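Local structure of putative aminooxidase (2BA9) at residues A[178-183]-A[372-377]; A[168-173]-A[403-408]; A[82-87]-A[314-319]. The protein isomerises polyunsaturated fatty acids, producing conjugated linoleic acid, and binds flavin-adenine dinucleotide in a fold related to flavin-containing amine oxidases. All coordinates share one frame; numbering follows the deposited sequence.

Interaction 1. Residues A[178-183]-A[372-377]; sequences AAYVLK and PHVSSE. With NA (sodium ion), chain B.
The phenol oxygen of Tyr180 is gripped from two sources: the backbone N of Val374 donates to Tyr180 OH over 3.2 Å with an N-H...O angle of 162°, and the hydroxyl of Tyr384 is its second hydrogen-bonding partner. The CG2 branch of Val374 lies 3.5 Å from the same OH, putting an apolar neighbour beside the polar one. One face of the phenol ring is covered by His373, whose CB stands 3.9 Å from the ring centroid and somewhat toward the rim, a CH-pi contact. With its CG held between the backbone N and the carbonyl carbon (chi1 63°), the imidazole turns an edge to that face, an edge-to-face pair with planes at 74°. The imidazole itself is stacked on Phe371 and bonded through ND1 to that residue's carbonyl. Helix 178-184 is thereby joined to the end of strand 359-373, an outermost strand of the mixed sheet, just where the chain turns into helix 376-380, N-capped by Ser375. Near the rim of the phenol ring, Val374 O is buried and has no hydrogen-bonding partner in the model. Farther along helix 178-184, the carbonyl oxygen of Lys183 ligates a sodium ion at 2.5 Å; three waters and Glu410 OE2 complete the ligand set, while Lys183 NZ is bonded to the carbonyls of Tyr128 and Ala130.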
loop_
_atom_site.group_PDB
_atom_site.type_symbol
_atom_site.label_atom_id
_atom_site.label_comp_id
_atom_site.label_asym_id
_atom_site.label_seq_id
_atom_site.Cartn_x
_atom_site.Cartn_y
_atom_site.Cartn_z
ATOM N N ALA A 178 14.659 -5.784 0.333
ATOM C CA ALA A 178 14.490 -5.809 1.800
ATOM C C ALA A 178 13.968 -4.492 2.394
ATOM O O ALA A 178 13.154 -4.508 3.323
ATOM C CB ALA A 178 15.804 -6.206 2.482
ATOM N N ALA A 179 14.427 -3.371 1.846
ATOM C CA ALA A 179 14.062 -2.022 2.335
ATOM C C ALA A 179 12.553 -1.753 2.364
ATOM O O ALA A 179 12.044 -1.065 3.252
ATOM C CB ALA A 179 14.727 -0.976 1.484
ATOM N N TYR A 180 11.839 -2.257 1.373
ATOM C CA TYR A 180 10.389 -2.119 1.369
ATOM C C TYR A 180 9.786 -2.960 2.491
ATOM O O TYR A 180 8.962 -2.470 3.259
ATOM C CB TYR A 180 9.808 -2.525 0.009
ATOM C CG TYR A 180 10.262 -1.640 -1.123
ATOM C CD1 TYR A 180 9.869 -0.303 -1.189
ATOM C CD2 TYR A 180 11.080 -2.136 -2.130
ATOM C CE1 TYR A 180 10.283 0.521 -2.225
ATOM C CE2 TYR A 180 11.495 -1.325 -3.183
ATOM C CZ TYR A 180 11.103 0.008 -3.227
ATOM O OH TYR A 180 11.525 0.812 -4.283
ATOM N N VAL A 181 10.233 -4.206 2.608
ATOM C CA VAL A 181 9.614 -5.161 3.537
ATOM C C VAL A 181 9.707 -4.631 4.959
ATOM O O VAL A 181 8.701 -4.596 5.678
ATOM C CB VAL A 181 10.283 -6.562 3.475
ATOM C CG1 VAL A 181 9.641 -7.532 4.525
ATOM C CG2 VAL A 181 10.229 -7.135 2.021
ATOM N N LEU A 182 10.919 -4.201 5.326
ATOM C CA LEU A 182 11.261 -3.867 6.700
ATOM C C LEU A 182 10.846 -2.444 7.130
ATOM O O LEU A 182 10.807 -2.145 8.332
ATOM C CB LEU A 182 12.750 -4.142 6.937
ATOM C CG LEU A 182 13.076 -5.650 6.895
ATOM C CD1 LEU A 182 14.568 -5.924 6.738
ATOM C CD2 LEU A 182 12.524 -6.339 8.155
ATOM N N LYS A 183 10.512 -1.593 6.160
ATOM C CA LYS A 183 9.889 -0.289 6.427
ATOM C C LYS A 183 8.397 -0.428 6.746
ATOM O O LYS A 183 7.865 0.339 7.548
ATOM C CB LYS A 183 10.118 0.697 5.263
ATOM C CG LYS A 183 11.547 1.239 5.234
ATOM C CD LYS A 183 11.815 2.230 4.105
ATOM C CE LYS A 183 13.295 2.550 4.020
ATOM N NZ LYS A 183 13.864 3.115 5.298
ATOM N N PRO A 372 3.793 0.364 -6.156
ATOM C CA PRO A 372 4.871 0.779 -7.042
ATOM C C PRO A 372 6.196 0.686 -6.308
ATOM O O PRO A 372 6.301 1.077 -5.142
ATOM C CB PRO A 372 4.540 2.246 -7.358
ATOM C CG PRO A 372 3.676 2.695 -6.191
ATOM C CD PRO A 372 2.868 1.471 -5.850
ATOM N N HIS A 373 7.199 0.165 -6.990
ATOM C CA HIS A 373 8.524 0.037 -6.422
ATOM C C HIS A 373 9.546 -0.128 -7.551
ATOM O O HIS A 373 9.178 -0.161 -8.730
ATOM C CB HIS A 373 8.573 -1.138 -5.447
ATOM C CG HIS A 373 8.317 -2.469 -6.072
ATOM N ND1 HIS A 373 7.051 -2.901 -6.421
ATOM C CD2 HIS A 373 9.155 -3.489 -6.365
ATOM C CE1 HIS A 373 7.127 -4.121 -6.919
ATOM N NE2 HIS A 373 8.391 -4.502 -6.900
ATOM N N VAL A 374 10.817 -0.231 -7.179
ATOM C CA VAL A 374 11.884 -0.513 -8.155
ATOM C C VAL A 374 12.620 -1.805 -7.778
ATOM O O VAL A 374 12.470 -2.329 -6.664
ATOM C CB VAL A 374 12.857 0.678 -8.357
ATOM C CG1 VAL A 374 12.107 1.885 -8.949
ATOM C CG2 VAL A 374 13.583 1.052 -7.049
ATOM N N SER A 375 13.372 -2.324 -8.744
ATOM C CA SER A 375 14.059 -3.587 -8.603
ATOM C C SER A 375 15.253 -3.414 -7.684
ATOM O O SER A 375 15.735 -2.289 -7.457
ATOM C CB SER A 375 14.529 -4.095 -9.976
ATOM O OG SER A 375 15.436 -3.169 -10.568
ATOM N N SER A 376 15.738 -4.533 -7.157
ATOM C CA SER A 376 16.939 -4.509 -6.333
ATOM C C SER A 376 18.110 -3.808 -7.048
ATOM O O SER A 376 18.776 -2.948 -6.465
ATOM C CB SER A 376 17.328 -5.928 -5.921
ATOM O OG SER A 376 18.473 -5.905 -5.082
ATOM N N GLU A 377 18.328 -4.154 -8.314
ATOM C CA GLU A 377 19.374 -3.521 -9.137
ATOM C C GLU A 377 19.211 -1.995 -9.261
ATOM O O GLU A 377 20.161 -1.223 -9.081
ATOM C CB GLU A 377 19.357 -4.126 -10.545
ATOM C CG GLU A 377 20.320 -3.459 -11.515
ATOM C CD GLU A 377 20.249 -4.046 -12.910
ATOM O OE1 GLU A 377 21.303 -4.518 -13.388
ATOM O OE2 GLU A 377 19.141 -4.036 -13.511
HETATM NA NA NA B . 7.349 2.148 9.206
HETATM O O HOH W 1 6.070 0.288 9.822
HETATM O O HOH W 2 8.795 3.553 7.885
HETATM O O HOH W 3 8.968 1.291 10.284
#

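Interaction 2. Residues A[168-173]-A[403-408]; sequences FGYGHF and MSFGNF. With FAD (flavin-adenine dinucleotide), chain D.
This is a buried aromatic and hydrogen-bonded contact beside the flavin, between the end of helix 166-170, where Tyr170 sits, and the loop that carries Phe405, Gly406 and Asn407 into helix 408-423. The arrangement belongs to the amine-oxidase type of FAD-binding fold, in which the last long helix begins at the pyrimidine end of the isoalloxazine. Tyr170 donates its OH across the contact to the carbonyl oxygen of Gly406 at 2.8 Å. The hydroxyl arrives well above the carbonyl plane, 39° out of it, and the acceptor lies at the edge of the phenol ring, in its plane. Gly406 is the centre of an inverse gamma turn, consistent with its carbonyl facing the tyrosine. Phe405, its CG anti to the backbone N, swings its ring end over Tyr170: CZ stands 3.5 Å above the middle of the phenol face. The two ring planes meet at 42°. On the other face of Tyr170 lies Phe168 O, which is hydrogen-bonded to Tyr370. Asn407 is the N-cap of helix 408-423, its OD1 bonded to the backbone N of Glu410, and its CB approaches Tyr170 OH as well as the flavin. Phe168 turns the edge of its ring to FAD O4. The helix start points at the opposite pyrimidine carbonyl, and its dipole would be expected to stabilise negative charge that builds up there on reduction. Phe408 N donates to FAD O2 over 3.0 Å, with an N-H...O angle of 158°, while the Phe408 ring lays one face over the same oxygen.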
loop_
_atom_site.group_PDB
_atom_site.type_symbol
_atom_site.label_atom_id
_atom_site.label_comp_id
_atom_site.label_asym_id
_atom_site.label_seq_id
_atom_site.Cartn_x
_atom_site.Cartn_y
_atom_site.Cartn_z
ATOM N N PHE A 168 -0.824 -9.928 1.129
ATOM C CA PHE A 168 -1.326 -8.534 1.073
ATOM C C PHE A 168 -0.912 -7.850 -0.231
ATOM O O PHE A 168 -1.081 -6.642 -0.388
ATOM C CB PHE A 168 -0.823 -7.696 2.265
ATOM C CG PHE A 168 -1.566 -7.936 3.561
ATOM C CD1 PHE A 168 -1.678 -9.207 4.088
ATOM C CD2 PHE A 168 -2.101 -6.871 4.271
ATOM C CE1 PHE A 168 -2.345 -9.429 5.287
ATOM C CE2 PHE A 168 -2.748 -7.071 5.481
ATOM C CZ PHE A 168 -2.868 -8.363 5.997
ATOM N N GLY A 169 -0.362 -8.624 -1.161
ATOM C CA GLY A 169 -0.251 -8.206 -2.538
ATOM C C GLY A 169 1.023 -7.483 -2.869
ATOM O O GLY A 169 1.185 -6.975 -3.978
ATOM N N TYR A 170 1.944 -7.487 -1.922
ATOM C CA TYR A 170 3.194 -6.759 -2.059
ATOM C C TYR A 170 4.254 -7.518 -2.849
ATOM O O TYR A 170 5.327 -6.987 -3.110
ATOM C CB TYR A 170 3.718 -6.380 -0.674
ATOM C CG TYR A 170 2.813 -5.416 0.066
ATOM C CD1 TYR A 170 2.555 -4.142 -0.460
ATOM C CD2 TYR A 170 2.226 -5.758 1.285
ATOM C CE1 TYR A 170 1.733 -3.235 0.201
ATOM C CE2 TYR A 170 1.395 -4.848 1.974
ATOM C CZ TYR A 170 1.150 -3.584 1.414
ATOM O OH TYR A 170 0.341 -2.660 2.054
ATOM N N GLY A 171 3.971 -8.747 -3.245
ATOM C CA GLY A 171 4.895 -9.474 -4.102
ATOM C C GLY A 171 5.768 -10.429 -3.335
ATOM O O GLY A 171 5.478 -10.754 -2.194
ATOM N N HIS A 172 6.847 -10.864 -3.970
ATOM C CA HIS A 172 7.560 -12.046 -3.531
ATOM C C HIS A 172 8.996 -11.746 -3.108
ATOM O O HIS A 172 9.682 -10.954 -3.735
ATOM C CB HIS A 172 7.492 -13.124 -4.621
ATOM C CG HIS A 172 6.098 -13.607 -4.884
ATOM N ND1 HIS A 172 5.167 -12.858 -5.564
ATOM C CD2 HIS A 172 5.473 -14.752 -4.530
ATOM C CE1 HIS A 172 4.031 -13.529 -5.634
ATOM N NE2 HIS A 172 4.188 -14.683 -5.012
ATOM N N PHE A 173 9.419 -12.409 -2.032
ATOM C CA PHE A 173 10.715 -12.182 -1.398
ATOM C C PHE A 173 11.923 -12.581 -2.259
ATOM O O PHE A 173 13.054 -12.157 -1.983
ATOM C CB PHE A 173 10.784 -12.939 -0.064
ATOM C CG PHE A 173 9.877 -12.393 1.026
ATOM C CD1 PHE A 173 9.517 -13.213 2.096
ATOM C CD2 PHE A 173 9.400 -11.073 1.017
ATOM C CE1 PHE A 173 8.691 -12.743 3.122
ATOM C CE2 PHE A 173 8.576 -10.600 2.056
ATOM C CZ PHE A 173 8.221 -11.431 3.098
ATOM N N MET A 403 7.530 6.665 -3.197
ATOM C CA MET A 403 8.582 7.328 -2.382
ATOM C C MET A 403 8.726 6.795 -0.951
ATOM O O MET A 403 9.662 7.170 -0.222
ATOM C CB MET A 403 8.344 8.846 -2.297
ATOM C CG MET A 403 8.324 9.578 -3.631
ATOM S SD MET A 403 9.680 9.169 -4.767
ATOM C CE MET A 403 11.100 9.632 -3.772
ATOM N N SER A 404 7.790 5.938 -0.559
ATOM C CA SER A 404 7.730 5.395 0.789
ATOM C C SER A 404 7.431 3.898 0.697
ATOM O O SER A 404 8.334 3.089 0.498
ATOM C CB SER A 404 6.673 6.142 1.628
ATOM O OG SER A 404 5.377 6.118 1.019
ATOM N N PHE A 405 6.161 3.538 0.826
ATOM C CA PHE A 405 5.745 2.153 0.704
ATOM C C PHE A 405 4.260 2.145 0.429
ATOM O O PHE A 405 3.567 3.110 0.761
ATOM C CB PHE A 405 6.064 1.385 1.988
ATOM C CG PHE A 405 5.656 -0.041 1.940
ATOM C CD1 PHE A 405 6.416 -0.964 1.233
ATOM C CD2 PHE A 405 4.493 -0.466 2.572
ATOM C CE1 PHE A 405 6.028 -2.297 1.170
ATOM C CE2 PHE A 405 4.094 -1.792 2.503
ATOM C CZ PHE A 405 4.869 -2.711 1.814
ATOM N N GLY A 406 3.781 1.066 -0.182
ATOM C CA GLY A 406 2.376 0.906 -0.501
ATOM C C GLY A 406 1.469 0.613 0.686
ATOM O O GLY A 406 0.687 -0.327 0.625
ATOM N N ASN A 407 1.561 1.402 1.762
ATOM C CA ASN A 407 0.546 1.366 2.843
ATOM C C ASN A 407 0.139 2.766 3.276
ATOM O O ASN A 407 0.837 3.737 2.970
ATOM C CB ASN A 407 0.910 0.379 3.985
ATOM C CG ASN A 407 1.631 1.004 5.215
ATOM O OD1 ASN A 407 1.476 2.173 5.578
ATOM N ND2 ASN A 407 2.378 0.145 5.906
ATOM N N PHE A 408 -1.031 2.879 3.912
ATOM C CA PHE A 408 -1.640 4.202 4.083
ATOM C C PHE A 408 -1.035 5.006 5.241
ATOM O O PHE A 408 -1.079 6.235 5.229
ATOM C CB PHE A 408 -3.186 4.172 4.088
ATOM C CG PHE A 408 -3.821 3.345 5.191
ATOM C CD1 PHE A 408 -3.972 3.856 6.479
ATOM C CD2 PHE A 408 -4.375 2.106 4.904
ATOM C CE1 PHE A 408 -4.603 3.113 7.474
ATOM C CE2 PHE A 408 -4.996 1.355 5.904
ATOM C CZ PHE A 408 -5.096 1.865 7.191
HETATM P PA FAD D . -3.934 5.643 -3.721
HETATM O O1A FAD D . -4.591 5.081 -2.495
HETATM O O2A FAD D . -3.832 4.723 -4.921
HETATM O O5B FAD D . -4.767 6.922 -4.204
HETATM C C5B FAD D . -4.279 7.633 -5.318
HETATM C C4B FAD D . -5.303 8.650 -5.774
HETATM O O4B FAD D . -4.772 9.374 -6.866
HETATM C C3B FAD D . -6.610 7.988 -6.214
HETATM O O3B FAD D . -7.698 8.572 -5.533
HETATM C C2B FAD D . -6.641 8.219 -7.707
HETATM O O2B FAD D . -7.965 8.247 -8.241
HETATM C C1B FAD D . -5.786 9.493 -7.838
HETATM N N9A FAD D . -5.249 9.611 -9.205
HETATM C C8A FAD D . -4.523 8.671 -9.907
HETATM N N7A FAD D . -4.244 9.169 -11.145
HETATM C C5A FAD D . -4.784 10.416 -11.238
HETATM C C6A FAD D . -4.825 11.377 -12.268
HETATM N N6A FAD D . -3.922 11.290 -13.298
HETATM N N1A FAD D . -5.451 12.594 -12.023
HETATM C C2A FAD D . -6.084 12.849 -10.814
HETATM N N3A FAD D . -6.041 11.891 -9.809
HETATM C C4A FAD D . -5.425 10.695 -10.019
HETATM N N1 FAD D . -2.623 -0.262 3.495
HETATM C C2 FAD D . -2.361 -0.421 4.840
HETATM O O2 FAD D . -1.810 0.482 5.469
HETATM N N3 FAD D . -2.691 -1.606 5.468
HETATM C C4 FAD D . -3.309 -2.617 4.763
HETATM O O4 FAD D . -3.610 -3.662 5.363
HETATM C C4X FAD D . -3.589 -2.453 3.402
HETATM N N5 FAD D . -4.187 -3.454 2.657
HETATM C C5X FAD D . -4.612 -3.241 1.359
HETATM C C6 FAD D . -5.338 -4.217 0.681
HETATM C C7 FAD D . -5.793 -3.972 -0.612
HETATM C C7M FAD D . -6.588 -5.041 -1.306
HETATM C C8 FAD D . -5.510 -2.756 -1.229
HETATM C C8M FAD D . -5.973 -2.445 -2.620
HETATM C C9 FAD D . -4.778 -1.789 -0.545
HETATM C C9A FAD D . -4.312 -2.020 0.750
HETATM N N10 FAD D . -3.553 -1.066 1.452
HETATM C C10 FAD D . -3.255 -1.252 2.783
HETATM C "C1'" FAD D . -2.771 -0.023 0.726
HETATM C "C2'" FAD D . -3.398 1.358 0.862
HETATM O "O2'" FAD D . -4.796 1.339 0.593
HETATM C "C3'" FAD D . -2.667 2.287 -0.095
HETATM O "O3'" FAD D . -1.258 2.165 0.113
HETATM C "C4'" FAD D . -3.125 3.725 0.084
HETATM O "O4'" FAD D . -4.456 3.905 -0.385
HETATM C "C5'" FAD D . -2.144 4.636 -0.640
HETATM O "O5'" FAD D . -2.683 5.922 -0.762
HETATM P P FAD D . -2.155 6.914 -1.931
HETATM O O1P FAD D . -2.925 8.221 -1.903
HETATM O O2P FAD D . -0.691 7.109 -1.736
HETATM O O3P FAD D . -2.474 6.182 -3.323
#

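Interaction 3. Residues A[82-87]-A[314-319]; sequences DGPKLR and YHRWAD
Pro84 and Leu86 supply the apolar touch points of this contact: Pro84 meets a carbonyl and an indole, Leu86 a phenol ring. The pyrrolidine ring of Pro84 comes down on the backbone of Arg316, with CG 3.3 Å from the Arg316 carbonyl oxygen and 3.8 Å from Trp317 CZ3. Although Trp317 starts out away from the loop, its side chain, with CG anti to the carbonyl carbon (chi1 -58°), brings the six-membered part of the indole back to the proline. Leu86 uses its CD2 branch, 3.5 Å from Tyr314 CE1, the two side chains running nearly at right angles. Between the two rings runs Arg316, almost fully extended: its CB lies over one face of Tyr314 and its CG over one face of Trp317. That extended shape delivers NH1 to Tyr314 OH at 2.9 Å, in the guanidinium plane, while NE and NH2 are taken by the carbonyls of Arg55 and Trp201. Water does the polar bridging, for no direct hydrogen bond crosses: one molecule lies between the carbonyls of Lys85 and His315, and another accepts from Arg87 N at 3.2 Å near the same His315 oxygen. The loop from helix 68-77 packs on the end of strand 310-315 just before entering strand 88-91, with strand 295-297 lying between these two strands in the mixed sheet.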
loop_
_atom_site.group_PDB
_atom_site.type_symbol
_atom_site.label_atom_id
_atom_site.label_comp_id
_atom_site.label_asym_id
_atom_site.label_seq_id
_atom_site.Cartn_x
_atom_site.Cartn_y
_atom_site.Cartn_z
ATOM N N ASP A 82 -12.917 1.008 15.505
ATOM C CA ASP A 82 -14.152 0.376 15.999
ATOM C C ASP A 82 -14.647 -0.799 15.148
ATOM O O ASP A 82 -15.791 -1.188 15.255
ATOM C CB ASP A 82 -15.266 1.433 16.146
ATOM C CG ASP A 82 -15.548 2.207 14.837
ATOM O OD1 ASP A 82 -15.029 1.823 13.763
ATOM O OD2 ASP A 82 -16.298 3.212 14.886
ATOM N N GLY A 83 -13.775 -1.372 14.322
ATOM C CA GLY A 83 -14.157 -2.457 13.422
ATOM C C GLY A 83 -14.180 -3.831 14.083
ATOM O O GLY A 83 -13.769 -3.989 15.235
ATOM N N PRO A 84 -14.654 -4.849 13.349
ATOM C CA PRO A 84 -14.668 -6.187 13.937
ATOM C C PRO A 84 -13.252 -6.749 14.087
ATOM O O PRO A 84 -12.387 -6.499 13.239
ATOM C CB PRO A 84 -15.512 -7.018 12.956
ATOM C CG PRO A 84 -15.786 -6.159 11.766
ATOM C CD PRO A 84 -15.161 -4.817 11.965
ATOM N N LYS A 85 -13.027 -7.484 15.174
ATOM C CA LYS A 85 -11.715 -8.032 15.502
ATOM C C LYS A 85 -11.282 -8.981 14.388
ATOM O O LYS A 85 -12.111 -9.677 13.803
ATOM C CB LYS A 85 -11.765 -8.765 16.853
ATOM C CG LYS A 85 -10.391 -9.090 17.469
ATOM C CD LYS A 85 -10.510 -9.905 18.773
ATOM C CE LYS A 85 -9.226 -9.839 19.628
ATOM N NZ LYS A 85 -9.155 -8.620 20.507
ATOM N N LEU A 86 -9.991 -8.973 14.074
ATOM C CA LEU A 86 -9.441 -9.858 13.050
ATOM C C LEU A 86 -8.937 -11.162 13.663
ATOM O O LEU A 86 -8.380 -11.177 14.741
ATOM C CB LEU A 86 -8.307 -9.157 12.308
ATOM C CG LEU A 86 -8.817 -8.150 11.281
ATOM C CD1 LEU A 86 -7.733 -7.183 10.938
ATOM C CD2 LEU A 86 -9.353 -8.858 10.041
ATOM N N ARG A 87 -9.187 -12.268 12.978
ATOM C CA ARG A 87 -8.569 -13.541 13.333
ATOM C C ARG A 87 -8.514 -14.430 12.111
ATOM O O ARG A 87 -9.243 -14.210 11.147
ATOM C CB ARG A 87 -9.234 -14.236 14.548
ATOM C CG ARG A 87 -10.491 -13.573 15.181
ATOM C CD ARG A 87 -10.569 -13.682 16.734
ATOM N NE ARG A 87 -9.931 -14.858 17.340
ATOM C CZ ARG A 87 -9.900 -15.120 18.655
ATOM N NH1 ARG A 87 -10.486 -14.298 19.535
ATOM N NH2 ARG A 87 -9.283 -16.219 19.098
ATOM N N TYR A 314 -10.911 -12.778 3.372
ATOM C CA TYR A 314 -11.304 -11.976 4.520
ATOM C C TYR A 314 -12.745 -12.220 4.976
ATOM O O TYR A 314 -13.695 -11.958 4.231
ATOM C CB TYR A 314 -11.093 -10.506 4.156
ATOM C CG TYR A 314 -11.493 -9.481 5.189
ATOM C CD1 TYR A 314 -11.337 -9.711 6.548
ATOM C CD2 TYR A 314 -11.989 -8.258 4.785
ATOM C CE1 TYR A 314 -11.705 -8.748 7.481
ATOM C CE2 TYR A 314 -12.348 -7.301 5.685
ATOM C CZ TYR A 314 -12.212 -7.543 7.037
ATOM O OH TYR A 314 -12.562 -6.561 7.917
ATOM N N HIS A 315 -12.870 -12.728 6.207
ATOM C CA HIS A 315 -14.128 -12.890 6.941
ATOM C C HIS A 315 -14.390 -11.651 7.816
ATOM O O HIS A 315 -13.744 -11.462 8.836
ATOM C CB HIS A 315 -14.023 -14.161 7.819
ATOM C CG HIS A 315 -15.268 -14.514 8.587
ATOM N ND1 HIS A 315 -15.364 -14.361 9.954
ATOM C CD2 HIS A 315 -16.441 -15.064 8.190
ATOM C CE1 HIS A 315 -16.550 -14.782 10.365
ATOM N NE2 HIS A 315 -17.225 -15.213 9.314
ATOM N N ARG A 316 -15.354 -10.822 7.431
ATOM C CA ARG A 316 -15.518 -9.485 8.050
ATOM C C ARG A 316 -16.681 -9.387 9.044
ATOM O O ARG A 316 -16.494 -8.981 10.205
ATOM C CB ARG A 316 -15.683 -8.419 6.956
ATOM C CG ARG A 316 -15.925 -6.982 7.465
ATOM C CD ARG A 316 -15.581 -5.975 6.372
ATOM N NE ARG A 316 -15.969 -4.589 6.644
ATOM C CZ ARG A 316 -15.244 -3.708 7.334
ATOM N NH1 ARG A 316 -14.094 -4.055 7.900
ATOM N NH2 ARG A 316 -15.677 -2.462 7.479
ATOM N N TRP A 317 -17.882 -9.726 8.570
ATOM C CA TRP A 317 -19.082 -9.678 9.385
ATOM C C TRP A 317 -19.459 -11.090 9.783
ATOM O O TRP A 317 -20.018 -11.839 8.982
ATOM C CB TRP A 317 -20.227 -9.020 8.609
ATOM C CG TRP A 317 -19.906 -7.619 8.155
ATOM C CD1 TRP A 317 -19.797 -7.176 6.863
ATOM C CD2 TRP A 317 -19.648 -6.487 8.990
ATOM N NE1 TRP A 317 -19.494 -5.842 6.848
ATOM C CE2 TRP A 317 -19.388 -5.392 8.138
ATOM C CE3 TRP A 317 -19.609 -6.289 10.375
ATOM C CZ2 TRP A 317 -19.109 -4.116 8.625
ATOM C CZ3 TRP A 317 -19.325 -5.015 10.859
ATOM C CH2 TRP A 317 -19.078 -3.948 9.982
ATOM N N ALA A 318 -19.138 -11.451 11.019
ATOM C CA ALA A 318 -19.254 -12.831 11.496
ATOM C C ALA A 318 -20.704 -13.268 11.707
ATOM O O ALA A 318 -21.020 -14.458 11.651
ATOM C CB ALA A 318 -18.450 -13.007 12.804
ATOM N N ASP A 319 -21.583 -12.298 11.929
ATOM C CA ASP A 319 -22.961 -12.582 12.279
ATOM C C ASP A 319 -23.913 -12.763 11.096
ATOM O O ASP A 319 -25.096 -13.014 11.304
ATOM C CB ASP A 319 -23.491 -11.471 13.180
ATOM C CG ASP A 319 -23.475 -10.129 12.503
ATOM O OD1 ASP A 319 -22.440 -9.810 11.894
ATOM O OD2 ASP A 319 -24.487 -9.403 12.567
HETATM O O HOH W 4 -12.777 -9.747 10.984
HETATM O O HOH W 5 -11.001 -11.934 10.376
#

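Interactions 1 and 2 form one continuous buried region: their centres are about 8 Å apart, and helix 178-184 touches the 403-408 loop where Tyr180 O meets Phe405 CD1 at 3.6 Å. Both join a tyrosine on one of two successive helices to a backbone group, but the phenol accepts from an amide in interaction 1 and donates to a carbonyl in interaction 2, which alone of the three touches FAD. Interaction 3 lies nearer the surface, its centre about 31 Å from that of interaction 1, and relies on waters and aliphatic-aromatic contacts. Interactions 1 and 3 nevertheless reach the same mixed sheet, through strands 359-373 and 310-315.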